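Local coordinates for protein phenol hydroxylase component phN (Pseudomonas stutzeri, PDB 3U52) that probably hydroxylates phenol and related aromatics, as the diiron subunit of a multicomponent bacterial phenol hydroxylase, at residues V169-V174 / T337-Y342; N393-L398 / Q456-N461. All blocks are in the same frame, centred on the assembly; numbering follows the deposited sequence.

Contact 1 of 2, residues V169-V174 / T337-Y342; sequences VWYLSV and TTFYQY. With XE (xenon), chain R.
W170 and Y171, neighbours on the segment leading into helix 173-184, interdigitate with F339 and Y342 near the end of helix 331-342. The indole meets two rings of the other segment, each in a different way. Y342 turns an edge toward its face, the planes inclined at 71°. The centroids of the tyrosine and the six-membered ring of W170 are 5.8 Å apart, and the closest approach is from Y342 CB to W170 CZ2, at 3.8 Å. The F339 ring, by contrast, is inclined obliquely at only 31°, with CE2 4.0 Å from W170 CH2. That same corner of the phenylalanine drives edge-on into Y171: F339 CE2 comes within 3.6 Å of Y171 CG, and the two planes are almost perpendicular (85°), an edge-to-face pair offset toward the CB end of the tyrosine. F339 thus wedges between two consecutive residues. Both W170 and Y171 carry CG between the backbone N and the carbonyl carbon, which sends the two side chains across to the helix. Their polar ends are satisfied beyond the segments, W170 NE1 by A345 O and Y171 OH by N347, which probably limits how far the rings can turn. A xenon atom sits 3.6 Å above the centre of one indole face, with Y171 CB over the other, and it also lies over a face of Y342, 3.8 Å from CD2. The four rings form a buried aromatic cluster whose W170–Y342 corner, with P396, makes an apolar xenon-binding pocket.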
ATOM      1  N   VAL A 169      29.016   2.975 -21.520  1.00 22.30           N
ATOM      2  CA  VAL A 169      29.712   1.778 -21.055  1.00 23.04           C
ATOM      3  C   VAL A 169      29.697   0.631 -22.045  1.00 22.56           C
ATOM      4  O   VAL A 169      28.668   0.301 -22.621  1.00 21.94           O
ATOM      5  CB  VAL A 169      29.173   1.282 -19.673  1.00 22.61           C
ATOM      6  CG1 VAL A 169      29.841  -0.004 -19.270  1.00 24.29           C
ATOM      7  CG2 VAL A 169      29.407   2.328 -18.581  1.00 22.84           C
ATOM      8  N   TRP A 170      30.855  -0.013 -22.186  1.00 21.83           N
ATOM      9  CA  TRP A 170      31.056  -1.033 -23.195  1.00 22.51           C
ATOM     10  C   TRP A 170      29.912  -2.042 -23.273  1.00 22.01           C
ATOM     11  O   TRP A 170      29.282  -2.162 -24.320  1.00 21.65           O
ATOM     12  CB  TRP A 170      32.478  -1.682 -23.075  1.00 22.77           C
ATOM     13  CG  TRP A 170      32.682  -2.511 -21.822  1.00 25.29           C
ATOM     14  CD1 TRP A 170      33.022  -2.055 -20.561  1.00 23.54           C
ATOM     15  CD2 TRP A 170      32.556  -3.946 -21.718  1.00 26.54           C
ATOM     16  NE1 TRP A 170      33.071  -3.122 -19.665  1.00 23.59           N
ATOM     17  CE2 TRP A 170      32.794  -4.293 -20.346  1.00 27.23           C
ATOM     18  CE3 TRP A 170      32.218  -4.972 -22.630  1.00 28.54           C
ATOM     19  CZ2 TRP A 170      32.730  -5.642 -19.887  1.00 23.86           C
ATOM     20  CZ3 TRP A 170      32.168  -6.329 -22.160  1.00 23.06           C
ATOM     21  CH2 TRP A 170      32.441  -6.643 -20.817  1.00 22.23           C
ATOM     22  N   TYR A 171      29.590  -2.728 -22.176  1.00 20.83           N
ATOM     23  CA  TYR A 171      28.646  -3.863 -22.247  1.00 20.41           C
ATOM     24  C   TYR A 171      27.158  -3.414 -22.410  1.00 19.74           C
ATOM     25  O   TYR A 171      26.304  -4.148 -22.886  1.00 18.92           O
ATOM     26  CB  TYR A 171      28.859  -4.771 -21.011  1.00 21.18           C
ATOM     27  CG  TYR A 171      28.218  -4.235 -19.729  1.00 22.75           C
ATOM     28  CD1 TYR A 171      26.895  -4.567 -19.435  1.00 25.59           C
ATOM     29  CD2 TYR A 171      28.910  -3.420 -18.842  1.00 21.61           C
ATOM     30  CE1 TYR A 171      26.272  -4.098 -18.324  1.00 26.49           C
ATOM     31  CE2 TYR A 171      28.290  -2.930 -17.694  1.00 24.29           C
ATOM     32  CZ  TYR A 171      26.942  -3.289 -17.455  1.00 27.02           C
ATOM     33  OH  TYR A 171      26.185  -2.867 -16.381  1.00 26.34           O
ATOM     34  N   LEU A 172      26.862  -2.190 -21.987  1.00 19.21           N
ATOM     35  CA  LEU A 172      25.533  -1.584 -22.187  1.00 17.77           C
ATOM     36  C   LEU A 172      25.260  -1.147 -23.628  1.00 18.64           C
ATOM     37  O   LEU A 172      24.108  -0.862 -23.973  1.00 16.88           O
ATOM     38  CB  LEU A 172      25.357  -0.373 -21.228  1.00 18.35           C
ATOM     39  CG  LEU A 172      25.478  -0.826 -19.756  1.00 18.23           C
ATOM     40  CD1 LEU A 172      25.519   0.364 -18.797  1.00 18.85           C
ATOM     41  CD2 LEU A 172      24.273  -1.727 -19.435  1.00 15.76           C
ATOM     42  N   SER A 173      26.280  -1.108 -24.484  1.00 17.93           N
ATOM     43  CA  SER A 173      25.983  -0.952 -25.921  1.00 19.39           C
ATOM     44  C   SER A 173      25.196  -2.140 -26.540  1.00 18.68           C
ATOM     45  O   SER A 173      24.585  -1.974 -27.595  1.00 18.60           O
ATOM     46  CB  SER A 173      27.244  -0.655 -26.746  1.00 19.38           C
ATOM     47  OG  SER A 173      27.924  -1.906 -27.061  1.00 22.01           O
ATOM     48  N   VAL A 174      25.238  -3.326 -25.904  1.00 18.66           N
ATOM     49  CA  VAL A 174      24.405  -4.488 -26.286  1.00 18.24           C
ATOM     50  C   VAL A 174      22.905  -4.175 -26.211  1.00 18.44           C
ATOM     51  O   VAL A 174      22.224  -4.205 -27.257  1.00 18.61           O
ATOM     52  CB  VAL A 174      24.793  -5.750 -25.476  1.00 17.85           C
ATOM     53  CG1 VAL A 174      24.090  -6.945 -25.969  1.00 20.24           C
ATOM     54  CG2 VAL A 174      26.343  -5.956 -25.499  1.00 17.69           C
ATOM     55  N   THR A 337      32.336 -15.748 -17.011  1.00 16.61           N
ATOM     56  CA  THR A 337      33.807 -15.717 -17.195  1.00 19.29           C
ATOM     57  C   THR A 337      34.369 -14.444 -17.980  1.00 17.42           C
ATOM     58  O   THR A 337      35.414 -13.843 -17.596  1.00 15.21           O
ATOM     59  CB  THR A 337      34.152 -17.192 -17.629  1.00 20.39           C
ATOM     60  OG1 THR A 337      34.800 -17.936 -16.589  1.00 28.12           O
ATOM     61  CG2 THR A 337      34.604 -17.399 -18.936  1.00 22.28           C
ATOM     62  N   THR A 338      33.638 -13.973 -18.976  1.00 16.19           N
ATOM     63  CA  THR A 338      33.905 -12.702 -19.648  1.00 17.53           C
ATOM     64  C   THR A 338      33.796 -11.520 -18.701  1.00 17.72           C
ATOM     65  O   THR A 338      34.706 -10.679 -18.643  1.00 17.47           O
ATOM     66  CB  THR A 338      32.913 -12.525 -20.808  1.00 17.68           C
ATOM     67  OG1 THR A 338      33.175 -13.595 -21.728  1.00 19.00           O
ATOM     68  CG2 THR A 338      33.056 -11.168 -21.509  1.00 16.71           C
ATOM     69  N   PHE A 339      32.695 -11.445 -17.947  1.00 18.00           N
ATOM     70  CA  PHE A 339      32.482 -10.315 -17.055  1.00 18.59           C
ATOM     71  C   PHE A 339      33.449 -10.362 -15.891  1.00 18.16           C
ATOM     72  O   PHE A 339      33.948  -9.314 -15.449  1.00 18.66           O
ATOM     73  CB  PHE A 339      31.029 -10.219 -16.598  1.00 19.53           C
ATOM     74  CG  PHE A 339      30.120  -9.554 -17.631  1.00 22.04           C
ATOM     75  CD1 PHE A 339      29.326 -10.305 -18.472  1.00 24.46           C
ATOM     76  CD2 PHE A 339      30.111  -8.182 -17.765  1.00 24.53           C
ATOM     77  CE1 PHE A 339      28.474  -9.695 -19.395  1.00 28.25           C
ATOM     78  CE2 PHE A 339      29.253  -7.552 -18.665  1.00 26.58           C
ATOM     79  CZ  PHE A 339      28.453  -8.317 -19.506  1.00 27.31           C
ATOM     80  N   TYR A 340      33.754 -11.557 -15.414  1.00 16.75           N
ATOM     81  CA  TYR A 340      34.763 -11.718 -14.332  1.00 17.32           C
ATOM     82  C   TYR A 340      36.112 -11.005 -14.680  1.00 17.67           C
ATOM     83  O   TYR A 340      36.638 -10.229 -13.879  1.00 19.22           O
ATOM     84  CB  TYR A 340      34.981 -13.227 -14.056  1.00 17.57           C
ATOM     85  CG  TYR A 340      35.933 -13.546 -12.951  1.00 17.04           C
ATOM     86  CD1 TYR A 340      37.307 -13.622 -13.192  1.00 18.78           C
ATOM     87  CD2 TYR A 340      35.477 -13.746 -11.673  1.00 17.15           C
ATOM     88  CE1 TYR A 340      38.214 -13.902 -12.165  1.00 21.04           C
ATOM     89  CE2 TYR A 340      36.381 -14.062 -10.631  1.00 19.78           C
ATOM     90  CZ  TYR A 340      37.736 -14.111 -10.891  1.00 19.72           C
ATOM     91  OH  TYR A 340      38.578 -14.400  -9.857  1.00 20.20           O
ATOM     92  N   GLN A 341      36.661 -11.266 -15.875  1.00 18.19           N
ATOM     93  CA  GLN A 341      37.989 -10.733 -16.250  1.00 18.50           C
ATOM     94  C   GLN A 341      37.958  -9.283 -16.656  1.00 17.55           C
ATOM     95  O   GLN A 341      38.989  -8.611 -16.680  1.00 18.46           O
ATOM     96  CB  GLN A 341      38.598 -11.589 -17.364  1.00 18.41           C
ATOM     97  CG  GLN A 341      37.919 -11.432 -18.728  1.00 18.63           C
ATOM     98  CD  GLN A 341      38.308 -12.535 -19.669  1.00 22.15           C
ATOM     99  OE1 GLN A 341      37.864 -13.678 -19.530  1.00 25.54           O
ATOM    100  NE2 GLN A 341      39.180 -12.225 -20.601  1.00 18.59           N
ATOM    101  N   TYR A 342      36.789  -8.775 -16.974  1.00 17.46           N
ATOM    102  CA  TYR A 342      36.644  -7.391 -17.386  1.00 18.17           C
ATOM    103  C   TYR A 342      35.906  -6.502 -16.353  1.00 20.35           C
ATOM    104  O   TYR A 342      35.610  -5.316 -16.619  1.00 20.99           O
ATOM    105  CB  TYR A 342      35.953  -7.359 -18.736  1.00 18.83           C
ATOM    106  CG  TYR A 342      36.850  -7.728 -19.923  1.00 18.28           C
ATOM    107  CD1 TYR A 342      36.357  -8.521 -20.945  1.00 19.97           C
ATOM    108  CD2 TYR A 342      38.142  -7.208 -20.044  1.00 18.80           C
ATOM    109  CE1 TYR A 342      37.120  -8.845 -22.044  1.00 18.78           C
ATOM    110  CE2 TYR A 342      38.958  -7.542 -21.167  1.00 17.76           C
ATOM    111  CZ  TYR A 342      38.415  -8.337 -22.157  1.00 19.96           C
ATOM    112  OH  TYR A 342      39.086  -8.646 -23.294  1.00 20.79           O
TER
HETATM  113 XE    XE R 523      36.206  -4.368 -21.765  1.00 32.36          XE

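Contact 2 of 2, residues N393-L398 / Q456-N461. With XE (xenon), chain T.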
ATOM      1  N   ASN A 393      43.590  -6.990 -18.981  1.00 23.40           N
ATOM      2  CA  ASN A 393      43.847  -5.588 -19.334  1.00 24.46           C
ATOM      3  C   ASN A 393      43.948  -5.270 -20.827  1.00 24.45           C
ATOM      4  O   ASN A 393      44.256  -4.137 -21.211  1.00 25.36           O
ATOM      5  CB  ASN A 393      45.016  -5.018 -18.518  1.00 24.71           C
ATOM      6  CG  ASN A 393      44.647  -4.783 -17.054  1.00 27.44           C
ATOM      7  OD1 ASN A 393      45.288  -5.314 -16.162  1.00 35.21           O
ATOM      8  ND2 ASN A 393      43.619  -3.971 -16.806  1.00 29.60           N
ATOM      9  N   THR A 394      43.589  -6.219 -21.670  1.00 23.65           N
ATOM     10  CA  THR A 394      43.548  -5.945 -23.100  1.00 23.45           C
ATOM     11  C   THR A 394      42.116  -5.950 -23.589  1.00 22.61           C
ATOM     12  O   THR A 394      41.365  -6.853 -23.266  1.00 23.53           O
ATOM     13  CB  THR A 394      44.365  -7.002 -23.951  1.00 22.79           C
ATOM     14  OG1 THR A 394      45.697  -7.168 -23.420  1.00 27.00           O
ATOM     15  CG2 THR A 394      44.418  -6.569 -25.409  1.00 21.30           C
ATOM     16  N   LEU A 395      41.755  -4.946 -24.391  1.00 22.45           N
ATOM     17  CA  LEU A 395      40.407  -4.814 -24.932  1.00 22.40           C
ATOM     18  C   LEU A 395      40.056  -5.967 -25.928  1.00 22.60           C
ATOM     19  O   LEU A 395      40.919  -6.422 -26.705  1.00 22.29           O
ATOM     20  CB  LEU A 395      40.233  -3.451 -25.634  1.00 22.38           C
ATOM     21  CG  LEU A 395      40.274  -2.165 -24.787  1.00 23.51           C
ATOM     22  CD1 LEU A 395      40.237  -0.936 -25.684  1.00 25.36           C
ATOM     23  CD2 LEU A 395      39.102  -2.124 -23.861  1.00 28.64           C
ATOM     24  N   PRO A 396      38.792  -6.419 -25.919  1.00 21.73           N
ATOM     25  CA  PRO A 396      38.358  -7.502 -26.829  1.00 21.39           C
ATOM     26  C   PRO A 396      37.787  -7.058 -28.175  1.00 20.57           C
ATOM     27  O   PRO A 396      37.335  -5.927 -28.333  1.00 19.67           O
ATOM     28  CB  PRO A 396      37.264  -8.162 -26.021  1.00 20.30           C
ATOM     29  CG  PRO A 396      36.584  -7.015 -25.360  1.00 21.96           C
ATOM     30  CD  PRO A 396      37.707  -6.059 -24.979  1.00 22.29           C
ATOM     31  N   GLN A 397      37.799  -7.973 -29.138  1.00 21.14           N
ATOM     32  CA  GLN A 397      37.034  -7.832 -30.364  1.00 20.71           C
ATOM     33  C   GLN A 397      35.541  -7.879 -30.018  1.00 20.89           C
ATOM     34  O   GLN A 397      35.116  -8.723 -29.214  1.00 21.19           O
ATOM     35  CB  GLN A 397      37.372  -9.007 -31.285  1.00 21.23           C
ATOM     36  CG  GLN A 397      36.692  -8.933 -32.671  1.00 21.21           C
ATOM     37  CD  GLN A 397      37.068 -10.137 -33.501  1.00 26.49           C
ATOM     38  OE1 GLN A 397      36.589 -11.242 -33.266  1.00 26.87           O
ATOM     39  NE2 GLN A 397      37.936  -9.932 -34.460  1.00 23.43           N
ATOM     40  N   LEU A 398      34.761  -6.970 -30.609  1.00 20.05           N
ATOM     41  CA  LEU A 398      33.322  -6.918 -30.462  1.00 19.56           C
ATOM     42  C   LEU A 398      32.670  -7.314 -31.786  1.00 20.90           C
ATOM     43  O   LEU A 398      33.236  -7.026 -32.872  1.00 21.81           O
ATOM     44  CB  LEU A 398      32.885  -5.476 -30.110  1.00 19.43           C
ATOM     45  CG  LEU A 398      33.406  -4.863 -28.802  1.00 17.19           C
ATOM     46  CD1 LEU A 398      32.691  -3.524 -28.581  1.00 16.56           C
ATOM     47  CD2 LEU A 398      33.161  -5.822 -27.635  1.00 17.46           C
ATOM     48  N   GLN A 456      35.690   3.008 -30.392  1.00 21.70           N
ATOM     49  CA  GLN A 456      35.576   4.403 -29.983  1.00 22.29           C
ATOM     50  C   GLN A 456      36.638   4.853 -28.968  1.00 22.56           C
ATOM     51  O   GLN A 456      37.148   5.976 -29.061  1.00 24.66           O
ATOM     52  CB  GLN A 456      34.129   4.694 -29.558  1.00 21.16           C
ATOM     53  CG  GLN A 456      33.197   4.622 -30.772  1.00 22.98           C
ATOM     54  CD  GLN A 456      33.462   5.706 -31.810  1.00 27.79           C
ATOM     55  OE1 GLN A 456      33.760   6.839 -31.468  1.00 27.86           O
ATOM     56  NE2 GLN A 456      33.347   5.359 -33.076  1.00 27.28           N
ATOM     57  N   ILE A 457      37.006   3.965 -28.038  1.00 23.29           N
ATOM     58  CA  ILE A 457      38.088   4.207 -27.077  1.00 24.65           C
ATOM     59  C   ILE A 457      39.380   4.415 -27.892  1.00 25.38           C
ATOM     60  O   ILE A 457      40.108   5.374 -27.655  1.00 25.98           O
ATOM     61  CB  ILE A 457      38.286   3.026 -26.075  1.00 23.99           C
ATOM     62  CG1 ILE A 457      37.160   2.994 -25.020  1.00 26.40           C
ATOM     63  CG2 ILE A 457      39.621   3.132 -25.349  1.00 26.16           C
ATOM     64  CD1 ILE A 457      37.051   1.664 -24.263  1.00 27.41           C
ATOM     65  N   TYR A 458      39.660   3.510 -28.830  1.00 25.10           N
ATOM     66  CA  TYR A 458      40.873   3.620 -29.645  1.00 25.88           C
ATOM     67  C   TYR A 458      40.880   4.841 -30.592  1.00 26.81           C
ATOM     68  O   TYR A 458      41.949   5.367 -30.873  1.00 27.62           O
ATOM     69  CB  TYR A 458      41.123   2.342 -30.453  1.00 25.37           C
ATOM     70  CG  TYR A 458      41.754   1.184 -29.691  1.00 22.78           C
ATOM     71  CD1 TYR A 458      42.709   1.388 -28.743  1.00 21.21           C
ATOM     72  CD2 TYR A 458      41.378  -0.132 -29.974  1.00 22.13           C
ATOM     73  CE1 TYR A 458      43.307   0.313 -28.080  1.00 25.10           C
ATOM     74  CE2 TYR A 458      41.949  -1.201 -29.337  1.00 23.16           C
ATOM     75  CZ  TYR A 458      42.919  -0.987 -28.391  1.00 22.80           C
ATOM     76  OH  TYR A 458      43.478  -2.075 -27.753  1.00 22.57           O
ATOM     77  N   GLN A 459      39.730   5.265 -31.112  1.00 26.78           N
ATOM     78  CA  GLN A 459      39.619   6.587 -31.840  1.00 27.89           C
ATOM     79  C   GLN A 459      39.858   7.884 -30.981  1.00 28.76           C
ATOM     80  O   GLN A 459      40.008   9.013 -31.513  1.00 29.03           O
ATOM     81  CB  GLN A 459      38.250   6.682 -32.526  1.00 27.35           C
ATOM     82  CG  GLN A 459      38.076   5.694 -33.657  1.00 26.65           C
ATOM     83  CD  GLN A 459      36.856   5.919 -34.454  1.00 27.55           C
ATOM     84  OE1 GLN A 459      36.423   7.036 -34.606  1.00 28.28           O
ATOM     85  NE2 GLN A 459      36.251   4.846 -34.951  1.00 29.10           N
ATOM     86  N   GLY A 460      39.891   7.705 -29.663  1.00 29.26           N
ATOM     87  CA  GLY A 460      39.946   8.790 -28.691  1.00 30.37           C
ATOM     88  C   GLY A 460      38.625   9.499 -28.394  1.00 31.11           C
ATOM     89  O   GLY A 460      38.650  10.646 -27.925  1.00 30.92           O
ATOM     90  N   ASN A 461      37.482   8.848 -28.649  1.00 31.93           N
ATOM     91  CA  ASN A 461      36.134   9.442 -28.396  1.00 33.39           C
ATOM     92  C   ASN A 461      35.503   9.197 -27.003  1.00 34.53           C
ATOM     93  O   ASN A 461      34.318   9.494 -26.774  1.00 35.28           O
ATOM     94  CB  ASN A 461      35.155   9.079 -29.531  1.00 33.12           C
ATOM     95  CG  ASN A 461      35.573   9.688 -30.853  1.00 35.09           C
ATOM     96  OD1 ASN A 461      36.331  10.657 -30.869  1.00 35.57           O
ATOM     97  ND2 ASN A 461      35.096   9.130 -31.966  1.00 34.68           N
TER
HETATM   98 XE    XE T 525      40.386  -3.711 -20.572  1.00 40.56          XE
HETATM   99  O   HOH W   1      43.673  -2.771 -24.940  1.00 26.21           O
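L395 and I457 bring the backbones closest, their CA atoms 9.6 Å apart, where the irregular segment 393-398 passes the last turn of helix 453-458; G460, with positive phi, ends that helix in a Schellman motif. Side chains span the gap. L395 and Y458 reach toward each other from opposite directions, and one leucine methyl does the touching: CD1 rests over a face of the tyrosine, offset toward the rim, 4.1 Å from the ring centroid and 21° off the normal, a CH-pi contact. Its nearest ring atom is Y458 CZ, at 3.8 Å. On the helix, I457 CG2, anti to the backbone N, approaches the same methyl to 4.1 Å. The other branch, L395 CD2, points to a xenon 3.9 Å away, so the leucine forks between the helix and the xenon site. A water adds a polar link, accepting from L395 N at 3.0 Å and donating to Y458 OH at 2.9 Å; the hydroxyl is also hydrogen-bonded to the backbone of the chain of another protein. A leucine in place of Y458 would probably leave the water and that neighbouring backbone without their hydroxyl partner and deprive L395 CD1 of its aromatic face. Beyond the turn, N461 ND2 donates a fairly straight bond (163°) to Q456 OE1, tying the residues after the helix back to it. The contact lays the loop between helix 369-385 and strand 409-410 against helix 453-458, with L467 of helix 467-474 packing on both L395 and I457.

Overall arrangement
Contacts 1 and 2 adjoin, their centres about 12 Å apart on the same side of the chain's centre, and follow one another in sequence. Y342 joins them: its OH lies 2.9 Å from T394 O, a probable hydrogen bond, and packs 3.3 Å from P396 CB. P396 also brings the loop of contact 2 to the xenon pocket of contact 1, while N393 and L395 line a second xenon site with Q344, N392 and L467. F339 and I457 belong to two further xenon pockets, so the pair of contacts borders several xenon sites. Neither contact contains a ligand of the iron sites, whose ligands include E108, E138, H141, E199, E233 and H236.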